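PDB 4ECN: leucine-rich repeat protein from Bacteroides thetaiotaomicron, which is of unknown function but, as an extracellular leucine-rich repeat protein that also carries domains of the transthyretin clan, probably binds other proteins. Local coordinates for residues Y221-Q226 and E233-S238; G148-S153 and V257-K262; R586-F591 and N605-I610. One frame throughout, in Å; residues are numbered along the deposited sequence.

Contacts 1 and 2 belong to the second transthyretin-like domain and touch each other, their centres about 9 Å apart; contact 3 lies in the leucine-rich repeats, about 64 and 70 Å from them between centres. Contact 1 is the least exposed, with four of ten touching residues buried and one exposed; contact 2 balances three with three, contact 3 two with two. Contact 1 is a beta hairpin held by backbone hydrogen bonds, interrupted near Leu234. The buried carboxylate of Glu235 is shared with contact 2, where loop 148-153 meets the end of strand 251-259 through one backbone bond and a leucine against aromatic side chains. Contact 3 relies on aliphatic branches and a bridging water.

Contact 1: residues Y221-Q226 and E233-S238; sequences YTTYSQ and ELETQS
At the edge of the Tyr221 ring, close to its plane, sits Glu235 OE2, 2.6 Å from Tyr221 OH and hydrogen-bonded to it, while Gln237 CB and CG run alongside the hydroxyl end of the same ring. The Tyr224 ring lies side by side with Glu233, ring and carboxylate planes 23° apart; its OH bonds to Asp159, and the acid to Lys272. The strands, 214-227 and 230-238, form a beta hairpin in the second DUF4458 domain, of the transthyretin clan. The Tyr221 hydroxyl meets OE2 from above the carboxylate plane, which is turned 77° from the ring. Glu235 starts with CG wedged between its backbone N and carbonyl carbon (chi1 75°) and then runs extended. OE2 also accepts from Tyr150 OH and Leu261 N, and OE1 from Lys262 N and Gln237 NE2 (2.9 Å), so five donors fix the rotation of this buried carboxylate. A glutamate suits the place because its extended chain brings two acceptor oxygens among N-H and O-H donors.

Tyr221 and Gln237 form an antiparallel hydrogen-bonded pair, with Gln237 N to Tyr221 O at 3.0 Å. On the other side of the sheet, the hydroxyls of Thr222 and Thr236 share a hydrogen bond, OG1 to OG1 3.2 Å; Lys272 is the stronger partner of Thr236. Further on, Leu234 and Glu235 together face Thr223, and Leu234 has a helical backbone, consistent with a classic beta bulge. The leucine turns toward the neighbouring strand, its CD2 3.7 Å from Ser225 CB.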
# COMPACT_ATOMS: atom_id res chain seq x y z
N TYR A 221 -13.42 18.75 -30.19
CA TYR A 221 -13.78 17.95 -31.36
C TYR A 221 -12.62 17.03 -31.78
O TYR A 221 -11.45 17.29 -31.48
CB TYR A 221 -14.21 18.82 -32.58
CG TYR A 221 -13.09 19.63 -33.18
CD1 TYR A 221 -12.27 19.08 -34.17
CD2 TYR A 221 -12.80 20.91 -32.72
CE1 TYR A 221 -11.18 19.79 -34.68
CE2 TYR A 221 -11.72 21.63 -33.23
CZ TYR A 221 -10.92 21.07 -34.22
OH TYR A 221 -9.88 21.79 -34.75
N THR A 222 -12.99 15.97 -32.51
CA THR A 222 -12.10 15.03 -33.17
C THR A 222 -12.62 14.88 -34.59
O THR A 222 -13.79 14.52 -34.78
CB THR A 222 -11.98 13.71 -32.40
OG1 THR A 222 -11.55 13.97 -31.07
CG2 THR A 222 -11.00 12.76 -33.04
N THR A 223 -11.78 15.23 -35.59
CA THR A 223 -12.16 15.08 -37.01
C THR A 223 -11.56 13.77 -37.56
O THR A 223 -10.50 13.33 -37.10
CB THR A 223 -11.76 16.30 -37.86
OG1 THR A 223 -10.40 16.62 -37.60
CG2 THR A 223 -12.64 17.51 -37.60
N TYR A 224 -12.26 13.15 -38.53
CA TYR A 224 -11.84 11.89 -39.16
C TYR A 224 -11.86 11.94 -40.70
O TYR A 224 -12.73 12.57 -41.30
CB TYR A 224 -12.76 10.74 -38.73
CG TYR A 224 -12.81 10.52 -37.24
CD1 TYR A 224 -11.88 9.71 -36.60
CD2 TYR A 224 -13.81 11.10 -36.46
CE1 TYR A 224 -11.91 9.52 -35.22
CE2 TYR A 224 -13.86 10.92 -35.08
CZ TYR A 224 -12.91 10.12 -34.47
OH TYR A 224 -12.96 9.95 -33.10
N SER A 225 -10.92 11.20 -41.32
CA SER A 225 -10.83 11.02 -42.78
C SER A 225 -11.19 9.57 -43.10
O SER A 225 -10.72 8.68 -42.41
CB SER A 225 -9.45 11.39 -43.30
OG SER A 225 -8.44 10.53 -42.80
N GLN A 226 -12.04 9.34 -44.12
CA GLN A 226 -12.47 8.00 -44.52
C GLN A 226 -11.81 7.64 -45.85
O GLN A 226 -11.84 8.44 -46.79
CB GLN A 226 -14.01 7.90 -44.62
CG GLN A 226 -14.60 6.47 -44.71
CD GLN A 226 -14.90 5.81 -43.38
OE1 GLN A 226 -15.55 6.37 -42.48
NE2 GLN A 226 -14.55 4.54 -43.26
N GLU A 233 -8.09 9.27 -37.61
CA GLU A 233 -8.07 10.49 -36.80
C GLU A 233 -7.28 11.60 -37.50
O GLU A 233 -6.17 11.35 -37.98
CB GLU A 233 -7.42 10.15 -35.45
CG GLU A 233 -7.94 10.91 -34.25
CD GLU A 233 -7.98 10.06 -32.99
OE1 GLU A 233 -7.03 9.27 -32.77
OE2 GLU A 233 -8.96 10.18 -32.23
N LEU A 234 -7.85 12.81 -37.59
CA LEU A 234 -7.17 13.93 -38.24
C LEU A 234 -6.52 14.84 -37.19
O LEU A 234 -5.35 15.18 -37.33
CB LEU A 234 -8.14 14.72 -39.13
CG LEU A 234 -8.58 14.00 -40.40
CD1 LEU A 234 -9.71 14.73 -41.08
CD2 LEU A 234 -7.43 13.88 -41.37
N GLU A 235 -7.28 15.21 -36.13
CA GLU A 235 -6.85 16.04 -35.00
C GLU A 235 -7.87 15.99 -33.87
O GLU A 235 -9.03 15.66 -34.08
CB GLU A 235 -6.60 17.51 -35.42
CG GLU A 235 -7.86 18.32 -35.65
CD GLU A 235 -7.66 19.80 -35.90
OE1 GLU A 235 -6.65 20.36 -35.41
OE2 GLU A 235 -8.55 20.41 -36.54
N THR A 236 -7.43 16.40 -32.68
CA THR A 236 -8.28 16.51 -31.50
C THR A 236 -7.92 17.84 -30.89
O THR A 236 -6.73 18.12 -30.68
CB THR A 236 -8.13 15.30 -30.55
OG1 THR A 236 -8.38 14.08 -31.26
CG2 THR A 236 -9.11 15.35 -29.41
N GLN A 237 -8.91 18.69 -30.67
CA GLN A 237 -8.63 20.00 -30.09
C GLN A 237 -9.61 20.37 -29.01
O GLN A 237 -10.80 20.05 -29.11
CB GLN A 237 -8.66 21.10 -31.17
CG GLN A 237 -7.67 20.96 -32.32
CD GLN A 237 -6.21 21.09 -31.98
OE1 GLN A 237 -5.81 21.74 -31.02
NE2 GLN A 237 -5.38 20.52 -32.84
N SER A 238 -9.12 21.08 -27.98
CA SER A 238 -9.93 21.73 -26.96
C SER A 238 -10.19 23.13 -27.47
O SER A 238 -9.23 23.84 -27.83
CB SER A 238 -9.28 21.70 -25.58
OG SER A 238 -10.22 22.11 -24.60

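Contact 2: residues G148-S153 and V257-K262; sequences GEYLFS and VPIQLK
Leu261 O is approached by two groups of the loop 148-153: Glu149 N gives it a hydrogen bond of 3.1 Å, and Gly148 CA makes a CA-H...O contact at 3.3 Å. The amide comes from well above the carbonyl plane, 58° out of it, and misses the lone pairs. Having no side chain, Gly148 can lay its CA directly against the oxygen. Leu261 itself takes a left-handed backbone conformation (phi 57°, psi 53°), which turns the chain two residues past the end of the strand.

The leucine side chain does most of the apolar work. Its CD2 lies over one face of the Tyr150 ring, 3.8 Å from the centroid, a CH-pi contact shifted toward the rim; the same methyl lies 4.2 Å from Phe152 CB. Ile259, branched at CB, serves both aromatic residues: CG1 meets Phe152 CE2 at 3.7 Å, and CG2 faces Tyr150 OH at 3.8 Å. A tyrosine suits this position because its ring offers a face to the leucine while its hydroxyl binds Glu235 and Thr223. Lys262 NZ binds Gln260 OE1 in the carbonyl plane, and Gln260 NE2 binds Pro258 O and also Glu140 OE1.

The contact thus ties the loop between strands 130-139 and 157-164 to the end of strand 251-259, which runs parallel to 130-139, beside the hairpin of strands 214-227 and 230-238.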
# COMPACT_ATOMS: atom_id res chain seq x y z
N GLY A 148 -2.55 24.39 -42.90
CA GLY A 148 -2.41 23.58 -41.69
C GLY A 148 -1.86 22.17 -41.85
O GLY A 148 -1.37 21.81 -42.93
N GLU A 149 -1.96 21.37 -40.75
CA GLU A 149 -1.48 19.98 -40.67
C GLU A 149 -2.22 19.04 -41.64
O GLU A 149 -1.63 18.04 -42.08
CB GLU A 149 -1.59 19.45 -39.23
CG GLU A 149 -0.49 19.98 -38.31
CD GLU A 149 0.91 19.40 -38.46
OE1 GLU A 149 1.04 18.17 -38.65
OE2 GLU A 149 1.88 20.18 -38.29
N TYR A 150 -3.48 19.36 -42.01
CA TYR A 150 -4.29 18.60 -42.97
C TYR A 150 -5.28 19.55 -43.71
O TYR A 150 -5.47 20.69 -43.29
CB TYR A 150 -5.02 17.44 -42.27
CG TYR A 150 -6.11 17.85 -41.31
CD1 TYR A 150 -5.81 18.19 -39.99
CD2 TYR A 150 -7.45 17.81 -41.68
CE1 TYR A 150 -6.82 18.56 -39.09
CE2 TYR A 150 -8.46 18.17 -40.79
CZ TYR A 150 -8.14 18.54 -39.50
OH TYR A 150 -9.15 18.89 -38.64
N LEU A 151 -5.91 19.05 -44.81
CA LEU A 151 -6.89 19.80 -45.61
C LEU A 151 -8.29 19.77 -44.98
O LEU A 151 -8.75 18.68 -44.63
CB LEU A 151 -6.98 19.23 -47.03
CG LEU A 151 -5.76 19.39 -47.93
CD1 LEU A 151 -5.82 18.42 -49.09
CD2 LEU A 151 -5.61 20.84 -48.43
N PHE A 152 -8.98 20.95 -44.87
CA PHE A 152 -10.36 21.06 -44.33
C PHE A 152 -11.27 20.14 -45.13
O PHE A 152 -11.98 19.30 -44.57
CB PHE A 152 -10.87 22.51 -44.33
CG PHE A 152 -12.19 22.71 -43.63
CD1 PHE A 152 -13.39 22.31 -44.22
CD2 PHE A 152 -12.25 23.32 -42.38
CE1 PHE A 152 -14.61 22.50 -43.57
CE2 PHE A 152 -13.47 23.52 -41.73
CZ PHE A 152 -14.65 23.11 -42.34
N SER A 153 -11.23 20.27 -46.47
CA SER A 153 -11.89 19.34 -47.38
C SER A 153 -11.29 17.96 -47.09
O SER A 153 -10.14 17.91 -46.68
CB SER A 153 -11.67 19.79 -48.82
OG SER A 153 -10.31 20.09 -49.09
N VAL A 257 -18.46 24.89 -34.88
CA VAL A 257 -17.40 23.92 -34.61
C VAL A 257 -16.12 24.54 -35.21
O VAL A 257 -15.90 24.44 -36.42
CB VAL A 257 -17.72 22.49 -35.12
CG1 VAL A 257 -16.57 21.54 -34.81
CG2 VAL A 257 -19.02 21.97 -34.51
N PRO A 258 -15.31 25.26 -34.39
CA PRO A 258 -14.12 25.96 -34.92
C PRO A 258 -12.92 25.03 -35.20
O PRO A 258 -12.10 24.77 -34.32
CB PRO A 258 -13.78 26.94 -33.79
CG PRO A 258 -14.26 26.30 -32.57
CD PRO A 258 -15.49 25.53 -32.95
N ILE A 259 -12.79 24.61 -36.47
CA ILE A 259 -11.71 23.72 -36.91
C ILE A 259 -10.39 24.51 -36.92
O ILE A 259 -10.35 25.62 -37.43
CB ILE A 259 -12.05 23.10 -38.29
CG1 ILE A 259 -13.41 22.33 -38.24
CG2 ILE A 259 -10.91 22.21 -38.82
CD1 ILE A 259 -13.53 21.18 -37.21
N GLN A 260 -9.33 23.93 -36.34
CA GLN A 260 -8.02 24.56 -36.18
C GLN A 260 -7.00 24.17 -37.25
O GLN A 260 -6.13 24.99 -37.57
CB GLN A 260 -7.42 24.19 -34.81
CG GLN A 260 -8.27 24.60 -33.61
CD GLN A 260 -8.48 26.09 -33.50
OE1 GLN A 260 -7.53 26.89 -33.51
NE2 GLN A 260 -9.74 26.48 -33.36
N LEU A 261 -7.07 22.90 -37.74
CA LEU A 261 -6.15 22.29 -38.71
C LEU A 261 -4.74 22.36 -38.16
O LEU A 261 -3.84 22.93 -38.78
CB LEU A 261 -6.23 22.94 -40.11
CG LEU A 261 -7.60 23.04 -40.77
CD1 LEU A 261 -7.59 24.08 -41.87
CD2 LEU A 261 -8.07 21.71 -41.29
N LYS A 262 -4.57 21.86 -36.93
CA LYS A 262 -3.29 21.89 -36.24
C LYS A 262 -2.88 20.48 -35.78
O LYS A 262 -3.61 19.50 -35.95
CB LYS A 262 -3.34 22.84 -35.03
CG LYS A 262 -3.66 24.29 -35.33
CD LYS A 262 -3.76 25.08 -34.02
CE LYS A 262 -4.23 26.50 -34.21
NZ LYS A 262 -4.46 27.18 -32.91

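Contact 3: residues R586-F591 and N605-I610; sequences RHLEAF and NQIEEI
Leu588 turns CG opposite its own carbonyl carbon (chi1 -65°), with CD1 anti to CA (chi2 178°), reaching two isoleucines of the next loop. Ile607 keeps CG2 anti to its backbone N, which sets this methyl 3.7 Å from Leu588 CD1. The two side chains cross at about a right angle, whereas Ile610 lies alongside the leucine, its CG1 3.9 Å from the same CD1. Leu588 and Ile607 suit the interior of a leucine-rich repeat, where successive turns stack, and Ile610 stands at its margin; Leu588 and Ile610 are 22 residues apart, at matching positions of neighbouring coils.

A water bridge and a weak CA-H...O contact flank the aliphatic cluster. The water accepts from Leu588 N and donates to Glu609 O, each at 3.2 Å, joining two backbones too far apart for a direct bond. At the other end Arg586 CA directs its hydrogen almost straight at Gln606 O (3.5 Å), while its guanidinium group is bound by Glu561 and Glu562 on the preceding turn.

The loops leave parallel strands 577-579 and 596-601; 586-591 runs on past helix 566-569 into 596-601, and 605-610 leads to strand 616-617.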
# COMPACT_ATOMS: atom_id res chain seq x y z
N ARG A 586 18.42 -22.25 5.24
CA ARG A 586 19.16 -23.20 6.07
C ARG A 586 20.68 -23.01 5.89
O ARG A 586 21.45 -23.56 6.68
CB ARG A 586 18.77 -24.68 5.74
CG ARG A 586 19.07 -25.14 4.31
CD ARG A 586 18.85 -26.63 4.07
NE ARG A 586 18.12 -26.87 2.82
CZ ARG A 586 18.68 -26.98 1.62
NH1 ARG A 586 20.00 -26.94 1.49
NH2 ARG A 586 17.92 -27.15 0.54
N HIS A 587 21.11 -22.24 4.85
CA HIS A 587 22.53 -22.03 4.55
C HIS A 587 22.84 -20.59 4.06
O HIS A 587 22.39 -20.19 2.98
CB HIS A 587 22.99 -23.04 3.50
CG HIS A 587 24.43 -22.88 3.10
ND1 HIS A 587 25.47 -23.29 3.94
CD2 HIS A 587 24.97 -22.32 1.99
CE1 HIS A 587 26.58 -22.97 3.31
NE2 HIS A 587 26.34 -22.38 2.13
N LEU A 588 23.70 -19.88 4.81
CA LEU A 588 24.19 -18.53 4.48
C LEU A 588 25.55 -18.54 3.79
O LEU A 588 26.40 -19.39 4.08
CB LEU A 588 24.32 -17.65 5.73
CG LEU A 588 23.07 -17.27 6.51
CD1 LEU A 588 23.44 -16.47 7.71
CD2 LEU A 588 22.12 -16.49 5.68
N GLU A 589 25.79 -17.55 2.94
CA GLU A 589 27.07 -17.31 2.29
C GLU A 589 27.46 -15.89 2.62
O GLU A 589 26.58 -15.05 2.77
CB GLU A 589 27.02 -17.58 0.78
CG GLU A 589 26.89 -19.05 0.42
CD GLU A 589 28.18 -19.81 0.22
OE1 GLU A 589 29.13 -19.24 -0.36
OE2 GLU A 589 28.21 -21.02 0.54
N ALA A 590 28.74 -15.62 2.79
CA ALA A 590 29.14 -14.27 3.19
C ALA A 590 29.16 -13.29 2.01
O ALA A 590 29.36 -13.69 0.87
CB ALA A 590 30.51 -14.32 3.83
N PHE A 591 28.93 -11.99 2.33
CA PHE A 591 29.06 -10.83 1.44
C PHE A 591 30.48 -10.28 1.53
O PHE A 591 31.01 -9.70 0.58
CB PHE A 591 28.05 -9.73 1.83
CG PHE A 591 26.62 -10.03 1.53
CD1 PHE A 591 26.08 -9.77 0.28
CD2 PHE A 591 25.79 -10.54 2.52
CE1 PHE A 591 24.74 -10.06 0.00
CE2 PHE A 591 24.45 -10.82 2.24
CZ PHE A 591 23.93 -10.59 0.99
N ASN A 605 13.66 -18.06 9.83
CA ASN A 605 14.31 -18.96 8.88
C ASN A 605 14.80 -20.21 9.65
O ASN A 605 14.23 -20.54 10.70
CB ASN A 605 15.45 -18.26 8.13
CG ASN A 605 15.01 -17.29 7.07
OD1 ASN A 605 14.56 -17.68 5.99
ND2 ASN A 605 15.26 -16.02 7.28
N GLN A 606 15.84 -20.89 9.17
CA GLN A 606 16.39 -22.08 9.82
C GLN A 606 17.93 -22.02 9.80
O GLN A 606 18.61 -23.01 9.49
CB GLN A 606 15.86 -23.35 9.13
CG GLN A 606 14.46 -23.74 9.60
CD GLN A 606 13.57 -24.12 8.45
OE1 GLN A 606 13.88 -25.01 7.62
NE2 GLN A 606 12.41 -23.45 8.39
N ILE A 607 18.48 -20.85 10.13
CA ILE A 607 19.92 -20.59 10.13
C ILE A 607 20.48 -21.10 11.46
O ILE A 607 19.91 -20.79 12.51
CB ILE A 607 20.18 -19.08 9.88
CG1 ILE A 607 19.60 -18.67 8.50
CG2 ILE A 607 21.66 -18.72 10.01
CD1 ILE A 607 19.07 -17.24 8.36
N GLU A 608 21.56 -21.91 11.41
CA GLU A 608 22.22 -22.52 12.57
C GLU A 608 23.45 -21.73 12.99
O GLU A 608 23.78 -21.69 14.18
CB GLU A 608 22.64 -23.98 12.28
CG GLU A 608 21.53 -24.93 11.85
CD GLU A 608 21.98 -26.34 11.55
OE1 GLU A 608 22.57 -26.98 12.46
OE2 GLU A 608 21.73 -26.82 10.42
N GLU A 609 24.17 -21.17 11.98
CA GLU A 609 25.37 -20.35 12.16
C GLU A 609 25.45 -19.25 11.12
O GLU A 609 25.09 -19.46 9.95
CB GLU A 609 26.66 -21.20 12.09
CG GLU A 609 26.95 -21.98 13.37
CD GLU A 609 28.40 -22.32 13.62
OE1 GLU A 609 29.17 -21.40 13.99
OE2 GLU A 609 28.76 -23.52 13.52
N ILE A 610 25.96 -18.07 11.54
CA ILE A 610 26.18 -16.90 10.66
C ILE A 610 27.70 -16.81 10.40
O ILE A 610 28.46 -16.83 11.37
CB ILE A 610 25.57 -15.62 11.30
CG1 ILE A 610 24.06 -15.77 11.46
CG2 ILE A 610 25.90 -14.39 10.49
CD1 ILE A 610 23.44 -14.84 12.41
O HOH W 1 25.56 -20.98 7.19